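Local coordinates for uncharacterized protein (Trypanosoma brucei, PDB 2Q0X), which is of unknown function but adopts the alpha/beta-hydrolase fold and is named as a paraflagellar rod component, at residues 11-16 / 29-34; 34-39 / 63-68. All blocks are in the same frame, centred on the assembly; numbering follows the deposited sequence.

Contacts 1 and 2 follow one another along the chain and illustrate how successive contacts lead from the edge hairpin of a mixed sheet toward its parallel strands. Contact 1 joins the two strands of the N-terminal beta hairpin, and contact 2 ties the loop that leaves this hairpin to the turn after helix 57-64. Asn34 belongs to both: its backbone N takes part in a water bridge in contact 1, and its side chain and carbonyl serve contact 2. The centres lie about 12 Å apart, some 20 and 21 Å from the centre of the chain and on the same side of it. Contact 1 also reaches the second subunit, whereas contact 2 is formed within one chain.

Contact 1. Residues 11-16 / 29-34; sequences EPVQGH and PVFMMN
The N-terminal beta hairpin, strands 13-21 and 26-33, is joined here at its open end, where His16 and Met32 form an antiparallel hydrogen-bonded pair. His16 N donates to Met32 O at 2.9 Å, and Met32 N returns an equally long, nearly straight bond (172°) to His16 O; both donors lie in the carbonyl planes. Beyond this pair the strands splay, their short axes 115° apart, and side chains take over from backbone bonds. Phe31 has CG anti to the backbone N (chi1 -174°), which carries its ring up to the Gly15 backbone, met obliquely, with CZ within 3.4 Å of Gly15 CA. The same Gly15 CA lies 3.2 Å from Met32 O. Met33 bends at chi3 and lays CE 3.7 Å from Val13 CB, while Val13 CG2 also meets Phe31 CE1 at 4.0 Å. A water accepts from Asn34 N and donates to Gln14 O, bridging the two backbones where direct bonding has stopped. Residues 13-16 pair antiparallel with a strand of the second subunit, so the sheet runs on through the interface. Such an antiparallel pair at the start of a mainly parallel sheet is characteristic of the alpha/beta-hydrolase fold.

Contact 2. Residues 34-39 / 63-68; sequences NMDARR and ELQGDW
With CG between its backbone N and carbonyl carbon (chi1 54°) and the chain extended from there to NE, Arg39 crosses the indole of Trp68 obliquely. The guanidinium stacks flat on the ring, planes 9° apart and centres 3.8 Å apart, with an off-centre cation-pi contact of CZ with the five-membered ring, while NE sits over the centre of the indole. Arg39 CD adds a CH-pi contact, 3.5 Å from the centroid of the six-membered ring. Two nitrogens grip Asp67: NE donates to Asp67 O at 3.2 Å, nearly straight at 170°, and NH2 makes a salt bridge to Asp67 OD1 at 2.8 Å. Both acceptors sit near the guanidinium plane, though each is met from above its own carbonyl or carboxylate plane. The stack and the side-on grip together fix the rotation of the group, while NH1 has further salt bridges to Glu109 and Asp295. Nearer the start of the loop, Ala37 CB packs 3.6 Å from Asp67 O, and one water links Asn34 O, Asp36 OD1 and Gly66 N. Leu64 O accepts from Asp67 N and Trp68 N as helix 57-64 ends. The contact joins the residues leading into neighbouring parallel strands 40-44 and 69-73 of the alpha/beta-hydrolase sheet.

Contact 1. Residues 11-16 / 29-34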
ATOM      1  N   GLU A  11      -2.801   1.717 -20.444  1.00 30.80           N
ATOM      2  CA  GLU A  11      -2.822   0.270 -20.455  1.00 30.44           C
ATOM      3  C   GLU A  11      -1.956  -0.278 -19.322  1.00 29.97           C
ATOM      4  O   GLU A  11      -1.055   0.407 -18.840  1.00 29.86           O
ATOM      5  CB  GLU A  11      -2.302  -0.256 -21.795  1.00 30.65           C
ATOM      6  CG  GLU A  11      -3.250  -0.023 -22.987  1.00 30.84           C
ATOM      7  CD  GLU A  11      -4.558  -0.783 -22.868  1.00 32.05           C
ATOM      8  OE1 GLU A  11      -5.566  -0.330 -23.455  1.00 33.34           O
ATOM      9  OE2 GLU A  11      -4.599  -1.842 -22.202  1.00 32.84           O
ATOM     10  N   PRO A  12      -2.223  -1.521 -18.886  1.00 29.54           N
ATOM     11  CA  PRO A  12      -1.335  -2.140 -17.901  1.00 29.19           C
ATOM     12  C   PRO A  12       0.099  -2.192 -18.415  1.00 29.03           C
ATOM     13  O   PRO A  12       0.309  -2.438 -19.610  1.00 28.78           O
ATOM     14  CB  PRO A  12      -1.918  -3.553 -17.744  1.00 29.04           C
ATOM     15  CG  PRO A  12      -3.303  -3.412 -18.114  1.00 29.15           C
ATOM     16  CD  PRO A  12      -3.325  -2.423 -19.243  1.00 29.23           C
ATOM     17  N   VAL A  13       1.069  -1.952 -17.528  1.00 28.66           N
ATOM     18  CA  VAL A  13       2.480  -1.964 -17.916  1.00 28.65           C
ATOM     19  C   VAL A  13       3.182  -3.183 -17.358  1.00 28.66           C
ATOM     20  O   VAL A  13       2.902  -3.632 -16.238  1.00 28.85           O
ATOM     21  CB  VAL A  13       3.264  -0.688 -17.467  1.00 28.53           C
ATOM     22  CG1 VAL A  13       2.768   0.531 -18.216  1.00 28.04           C
ATOM     23  CG2 VAL A  13       3.178  -0.479 -15.944  1.00 28.66           C
ATOM     24  N   GLN A  14       4.102  -3.709 -18.156  1.00 28.42           N
ATOM     25  CA  GLN A  14       4.895  -4.868 -17.781  1.00 28.27           C
ATOM     26  C   GLN A  14       6.091  -4.432 -16.926  1.00 28.23           C
ATOM     27  O   GLN A  14       6.692  -3.361 -17.128  1.00 28.07           O
ATOM     28  CB  GLN A  14       5.384  -5.593 -19.044  1.00 28.13           C
ATOM     29  CG  GLN A  14       5.920  -6.990 -18.815  1.00 28.00           C
ATOM     30  CD  GLN A  14       6.338  -7.655 -20.102  1.00 28.61           C
ATOM     31  OE1 GLN A  14       7.141  -7.105 -20.855  1.00 30.60           O
ATOM     32  NE2 GLN A  14       5.807  -8.850 -20.367  1.00 27.93           N
ATOM     33  N   GLY A  15       6.450  -5.292 -15.988  1.00 28.21           N
ATOM     34  CA  GLY A  15       7.593  -5.038 -15.112  1.00 28.15           C
ATOM     35  C   GLY A  15       7.758  -6.233 -14.211  1.00 27.89           C
ATOM     36  O   GLY A  15       7.058  -7.227 -14.375  1.00 27.16           O
ATOM     37  N   HIS A  16       8.688  -6.123 -13.268  1.00 27.86           N
ATOM     38  CA  HIS A  16       8.988  -7.199 -12.335  1.00 27.86           C
ATOM     39  C   HIS A  16       8.685  -6.742 -10.924  1.00 27.51           C
ATOM     40  O   HIS A  16       9.026  -5.645 -10.543  1.00 28.07           O
ATOM     41  CB  HIS A  16      10.446  -7.630 -12.449  1.00 28.15           C
ATOM     42  CG  HIS A  16      10.717  -8.550 -13.599  1.00 27.82           C
ATOM     43  ND1 HIS A  16      10.778  -8.109 -14.900  1.00 28.66           N
ATOM     44  CD2 HIS A  16      10.959  -9.880 -13.642  1.00 28.34           C
ATOM     45  CE1 HIS A  16      11.037  -9.130 -15.699  1.00 28.85           C
ATOM     46  NE2 HIS A  16      11.145 -10.218 -14.961  1.00 28.76           N
ATOM     47  N   PRO A  29       6.785  -3.940  -1.247  1.00 24.02           N
ATOM     48  CA  PRO A  29       6.783  -4.152  -2.680  1.00 23.55           C
ATOM     49  C   PRO A  29       7.550  -3.122  -3.484  1.00 22.69           C
ATOM     50  O   PRO A  29       7.493  -1.912  -3.215  1.00 22.97           O
ATOM     51  CB  PRO A  29       5.299  -4.065  -3.060  1.00 23.48           C
ATOM     52  CG  PRO A  29       4.566  -4.151  -1.827  1.00 24.34           C
ATOM     53  CD  PRO A  29       5.449  -3.557  -0.774  1.00 24.33           C
ATOM     54  N   VAL A  30       8.223  -3.634  -4.492  1.00 21.93           N
ATOM     55  CA  VAL A  30       9.037  -2.859  -5.391  1.00 21.56           C
ATOM     56  C   VAL A  30       8.691  -3.323  -6.800  1.00 21.32           C
ATOM     57  O   VAL A  30       8.755  -4.512  -7.099  1.00 21.08           O
ATOM     58  CB  VAL A  30      10.568  -3.081  -5.138  1.00 21.27           C
ATOM     59  CG1 VAL A  30      11.375  -2.199  -6.060  1.00 20.44           C
ATOM     60  CG2 VAL A  30      10.952  -2.844  -3.652  1.00 20.22           C
ATOM     61  N   PHE A  31       8.322  -2.383  -7.647  1.00 21.44           N
ATOM     62  CA  PHE A  31       8.016  -2.663  -9.045  1.00 22.12           C
ATOM     63  C   PHE A  31       9.087  -2.025  -9.933  1.00 22.72           C
ATOM     64  O   PHE A  31       9.221  -0.810  -9.951  1.00 22.47           O
ATOM     65  CB  PHE A  31       6.644  -2.091  -9.414  1.00 21.93           C
ATOM     66  CG  PHE A  31       6.191  -2.456 -10.790  1.00 21.56           C
ATOM     67  CD1 PHE A  31       6.063  -1.495 -11.766  1.00 21.84           C
ATOM     68  CD2 PHE A  31       5.863  -3.780 -11.100  1.00 21.75           C
ATOM     69  CE1 PHE A  31       5.634  -1.847 -13.044  1.00 22.22           C
ATOM     70  CE2 PHE A  31       5.454  -4.129 -12.356  1.00 22.28           C
ATOM     71  CZ  PHE A  31       5.332  -3.163 -13.330  1.00 22.00           C
ATOM     72  N   MET A  32       9.818  -2.860 -10.672  1.00 23.80           N
ATOM     73  CA  MET A  32      10.876  -2.409 -11.580  1.00 25.00           C
ATOM     74  C   MET A  32      10.447  -2.530 -13.058  1.00 24.96           C
ATOM     75  O   MET A  32       9.877  -3.535 -13.459  1.00 24.46           O
ATOM     76  CB  MET A  32      12.117  -3.264 -11.387  1.00 25.04           C
ATOM     77  CG  MET A  32      12.452  -3.574  -9.927  1.00 26.20           C
ATOM     78  SD  MET A  32      13.966  -4.527  -9.769  1.00 27.62           S
ATOM     79  CE  MET A  32      13.517  -6.087 -10.480  1.00 26.79           C
ATOM     80  N   MET A  33      10.772  -1.512 -13.856  1.00 25.35           N
ATOM     81  CA  MET A  33      10.509  -1.525 -15.301  1.00 25.84           C
ATOM     82  C   MET A  33      11.799  -1.257 -16.053  1.00 26.18           C
ATOM     83  O   MET A  33      12.571  -0.372 -15.663  1.00 26.17           O
ATOM     84  CB  MET A  33       9.484  -0.458 -15.688  1.00 25.64           C
ATOM     85  CG  MET A  33       8.163  -0.648 -15.023  1.00 25.65           C
ATOM     86  SD  MET A  33       7.108   0.775 -15.195  1.00 25.70           S
ATOM     87  CE  MET A  33       6.671   0.624 -16.896  1.00 24.89           C
ATOM     88  N   ASN A  34      12.036  -2.034 -17.107  1.00 26.70           N
ATOM     89  CA  ASN A  34      13.120  -1.765 -18.056  1.00 27.47           C
ATOM     90  C   ASN A  34      14.499  -1.822 -17.426  1.00 28.25           C
ATOM     91  O   ASN A  34      15.305  -0.909 -17.559  1.00 27.46           O
ATOM     92  CB  ASN A  34      12.886  -0.409 -18.744  1.00 27.61           C
ATOM     93  CG  ASN A  34      11.498  -0.334 -19.389  1.00 27.25           C
ATOM     94  OD1 ASN A  34      11.094  -1.264 -20.089  1.00 25.88           O
ATOM     95  ND2 ASN A  34      10.755   0.745 -19.118  1.00 26.54           N
TER
HETATM   96  O   HOH W   1       9.792  -3.745 -17.813  1.00 49.31           O

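Contact 2. Residues 34-39 / 63-68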
ATOM      1  N   ASN A  34      12.036  -2.034 -17.107  1.00 26.70           N
ATOM      2  CA  ASN A  34      13.120  -1.765 -18.056  1.00 27.47           C
ATOM      3  C   ASN A  34      14.499  -1.822 -17.426  1.00 28.25           C
ATOM      4  O   ASN A  34      15.305  -0.909 -17.559  1.00 27.46           O
ATOM      5  CB  ASN A  34      12.886  -0.409 -18.744  1.00 27.61           C
ATOM      6  CG  ASN A  34      11.498  -0.334 -19.389  1.00 27.25           C
ATOM      7  OD1 ASN A  34      11.094  -1.264 -20.089  1.00 25.88           O
ATOM      8  ND2 ASN A  34      10.755   0.745 -19.118  1.00 26.54           N
ATOM      9  N   MET A  35      14.752  -2.944 -16.756  1.00 29.47           N
ATOM     10  CA  MET A  35      15.993  -3.166 -16.036  1.00 30.40           C
ATOM     11  C   MET A  35      17.123  -3.628 -16.950  1.00 30.78           C
ATOM     12  O   MET A  35      18.181  -3.988 -16.467  1.00 31.15           O
ATOM     13  CB  MET A  35      15.768  -4.201 -14.924  1.00 30.77           C
ATOM     14  CG  MET A  35      14.747  -3.767 -13.882  1.00 31.58           C
ATOM     15  SD  MET A  35      15.286  -2.310 -12.960  1.00 32.78           S
ATOM     16  CE  MET A  35      16.489  -3.051 -11.825  1.00 32.11           C
ATOM     17  N   ASP A  36      16.893  -3.635 -18.261  1.00 31.23           N
ATOM     18  CA  ASP A  36      17.982  -3.753 -19.243  1.00 31.44           C
ATOM     19  C   ASP A  36      19.000  -2.614 -19.100  1.00 30.94           C
ATOM     20  O   ASP A  36      20.184  -2.800 -19.377  1.00 30.99           O
ATOM     21  CB  ASP A  36      17.442  -3.831 -20.690  1.00 31.88           C
ATOM     22  CG  ASP A  36      16.157  -2.999 -20.904  1.00 33.44           C
ATOM     23  OD1 ASP A  36      16.233  -1.951 -21.597  1.00 35.76           O
ATOM     24  OD2 ASP A  36      15.082  -3.393 -20.381  1.00 33.18           O
ATOM     25  N   ALA A  37      18.554  -1.444 -18.646  1.00 30.38           N
ATOM     26  CA  ALA A  37      19.469  -0.330 -18.423  1.00 29.99           C
ATOM     27  C   ALA A  37      20.392  -0.658 -17.228  1.00 29.35           C
ATOM     28  O   ALA A  37      20.168  -1.652 -16.511  1.00 29.75           O
ATOM     29  CB  ALA A  37      18.698   0.947 -18.182  1.00 30.13           C
ATOM     30  N   ARG A  38      21.434   0.139 -17.030  1.00 28.14           N
ATOM     31  CA  ARG A  38      22.397  -0.158 -15.970  1.00 27.47           C
ATOM     32  C   ARG A  38      22.360   0.892 -14.866  1.00 26.67           C
ATOM     33  O   ARG A  38      23.330   1.058 -14.137  1.00 26.70           O
ATOM     34  CB  ARG A  38      23.806  -0.279 -16.554  1.00 27.61           C
ATOM     35  N   ARG A  39      21.227   1.580 -14.749  1.00 25.54           N
ATOM     36  CA  ARG A  39      21.006   2.607 -13.744  1.00 24.87           C
ATOM     37  C   ARG A  39      19.513   2.869 -13.694  1.00 24.54           C
ATOM     38  O   ARG A  39      18.812   2.549 -14.639  1.00 24.00           O
ATOM     39  CB  ARG A  39      21.760   3.889 -14.093  1.00 24.50           C
ATOM     40  CG  ARG A  39      21.459   4.418 -15.487  1.00 24.34           C
ATOM     41  CD  ARG A  39      22.302   5.607 -15.827  1.00 23.63           C
ATOM     42  NE  ARG A  39      21.911   6.206 -17.100  1.00 23.17           N
ATOM     43  CZ  ARG A  39      22.432   7.333 -17.583  1.00 23.97           C
ATOM     44  NH1 ARG A  39      23.373   7.986 -16.913  1.00 23.01           N
ATOM     45  NH2 ARG A  39      22.018   7.802 -18.760  1.00 24.09           N
ATOM     46  N   GLU A  63       9.755   6.399 -22.163  1.00 28.65           N
ATOM     47  CA  GLU A  63      10.730   7.327 -22.744  1.00 28.74           C
ATOM     48  C   GLU A  63      12.144   7.075 -22.240  1.00 28.36           C
ATOM     49  O   GLU A  63      13.084   7.143 -23.020  1.00 28.02           O
ATOM     50  CB  GLU A  63      10.323   8.782 -22.499  1.00 28.99           C
ATOM     51  CG  GLU A  63       9.144   9.231 -23.358  1.00 29.92           C
ATOM     52  CD  GLU A  63       9.444   9.166 -24.856  1.00 32.09           C
ATOM     53  OE1 GLU A  63      10.579   9.529 -25.275  1.00 33.05           O
ATOM     54  OE2 GLU A  63       8.534   8.758 -25.614  1.00 33.41           O
ATOM     55  N   LEU A  64      12.262   6.743 -20.952  1.00 28.28           N
ATOM     56  CA  LEU A  64      13.538   6.388 -20.314  1.00 28.17           C
ATOM     57  C   LEU A  64      14.146   5.074 -20.795  1.00 28.36           C
ATOM     58  O   LEU A  64      15.343   4.852 -20.629  1.00 28.15           O
ATOM     59  CB  LEU A  64      13.352   6.300 -18.783  1.00 28.15           C
ATOM     60  CG  LEU A  64      13.182   7.617 -18.011  1.00 27.38           C
ATOM     61  CD1 LEU A  64      12.716   7.360 -16.592  1.00 25.66           C
ATOM     62  CD2 LEU A  64      14.490   8.409 -18.042  1.00 27.28           C
ATOM     63  N   GLN A  65      13.319   4.202 -21.368  1.00 28.69           N
ATOM     64  CA  GLN A  65      13.711   2.836 -21.699  1.00 28.90           C
ATOM     65  C   GLN A  65      14.962   2.790 -22.571  1.00 28.67           C
ATOM     66  O   GLN A  65      15.060   3.511 -23.563  1.00 28.46           O
ATOM     67  CB  GLN A  65      12.569   2.130 -22.427  1.00 29.32           C
ATOM     68  CG  GLN A  65      12.785   0.643 -22.605  1.00 30.62           C
ATOM     69  CD  GLN A  65      12.737   0.233 -24.046  1.00 32.87           C
ATOM     70  OE1 GLN A  65      11.845  -0.524 -24.464  1.00 34.98           O
ATOM     71  NE2 GLN A  65      13.695   0.730 -24.838  1.00 33.48           N
ATOM     72  N   GLY A  66      15.898   1.917 -22.197  1.00 28.43           N
ATOM     73  CA  GLY A  66      17.199   1.830 -22.843  1.00 28.38           C
ATOM     74  C   GLY A  66      18.257   2.703 -22.187  1.00 28.26           C
ATOM     75  O   GLY A  66      19.453   2.532 -22.448  1.00 28.34           O
ATOM     76  N   ASP A  67      17.828   3.624 -21.324  1.00 27.96           N
ATOM     77  CA  ASP A  67      18.719   4.642 -20.771  1.00 27.89           C
ATOM     78  C   ASP A  67      18.685   4.594 -19.238  1.00 27.26           C
ATOM     79  O   ASP A  67      19.723   4.422 -18.600  1.00 27.39           O
ATOM     80  CB  ASP A  67      18.321   6.022 -21.310  1.00 28.14           C
ATOM     81  CG  ASP A  67      19.340   7.086 -21.003  1.00 29.29           C
ATOM     82  OD1 ASP A  67      20.535   6.751 -20.895  1.00 30.90           O
ATOM     83  OD2 ASP A  67      18.954   8.265 -20.868  1.00 31.07           O
ATOM     84  N   TRP A  68      17.486   4.729 -18.663  1.00 26.30           N
ATOM     85  CA  TRP A  68      17.261   4.502 -17.237  1.00 25.46           C
ATOM     86  C   TRP A  68      16.116   3.505 -17.009  1.00 25.07           C
ATOM     87  O   TRP A  68      15.075   3.573 -17.669  1.00 25.22           O
ATOM     88  CB  TRP A  68      16.905   5.820 -16.522  1.00 24.87           C
ATOM     89  CG  TRP A  68      17.998   6.882 -16.473  1.00 24.38           C
ATOM     90  CD1 TRP A  68      18.314   7.782 -17.447  1.00 23.85           C
ATOM     91  CD2 TRP A  68      18.862   7.182 -15.366  1.00 24.17           C
ATOM     92  NE1 TRP A  68      19.326   8.598 -17.029  1.00 24.01           N
ATOM     93  CE2 TRP A  68      19.679   8.259 -15.751  1.00 24.04           C
ATOM     94  CE3 TRP A  68      19.020   6.648 -14.087  1.00 24.36           C
ATOM     95  CZ2 TRP A  68      20.646   8.813 -14.900  1.00 23.82           C
ATOM     96  CZ3 TRP A  68      19.991   7.187 -13.252  1.00 24.26           C
ATOM     97  CH2 TRP A  68      20.787   8.261 -13.666  1.00 23.65           C
TER
HETATM   98  O   HOH W   2      12.385   3.111 -18.074  1.00 37.16           O
HETATM   99  O   HOH W   3      16.039   0.271 -20.198  1.00 59.26           O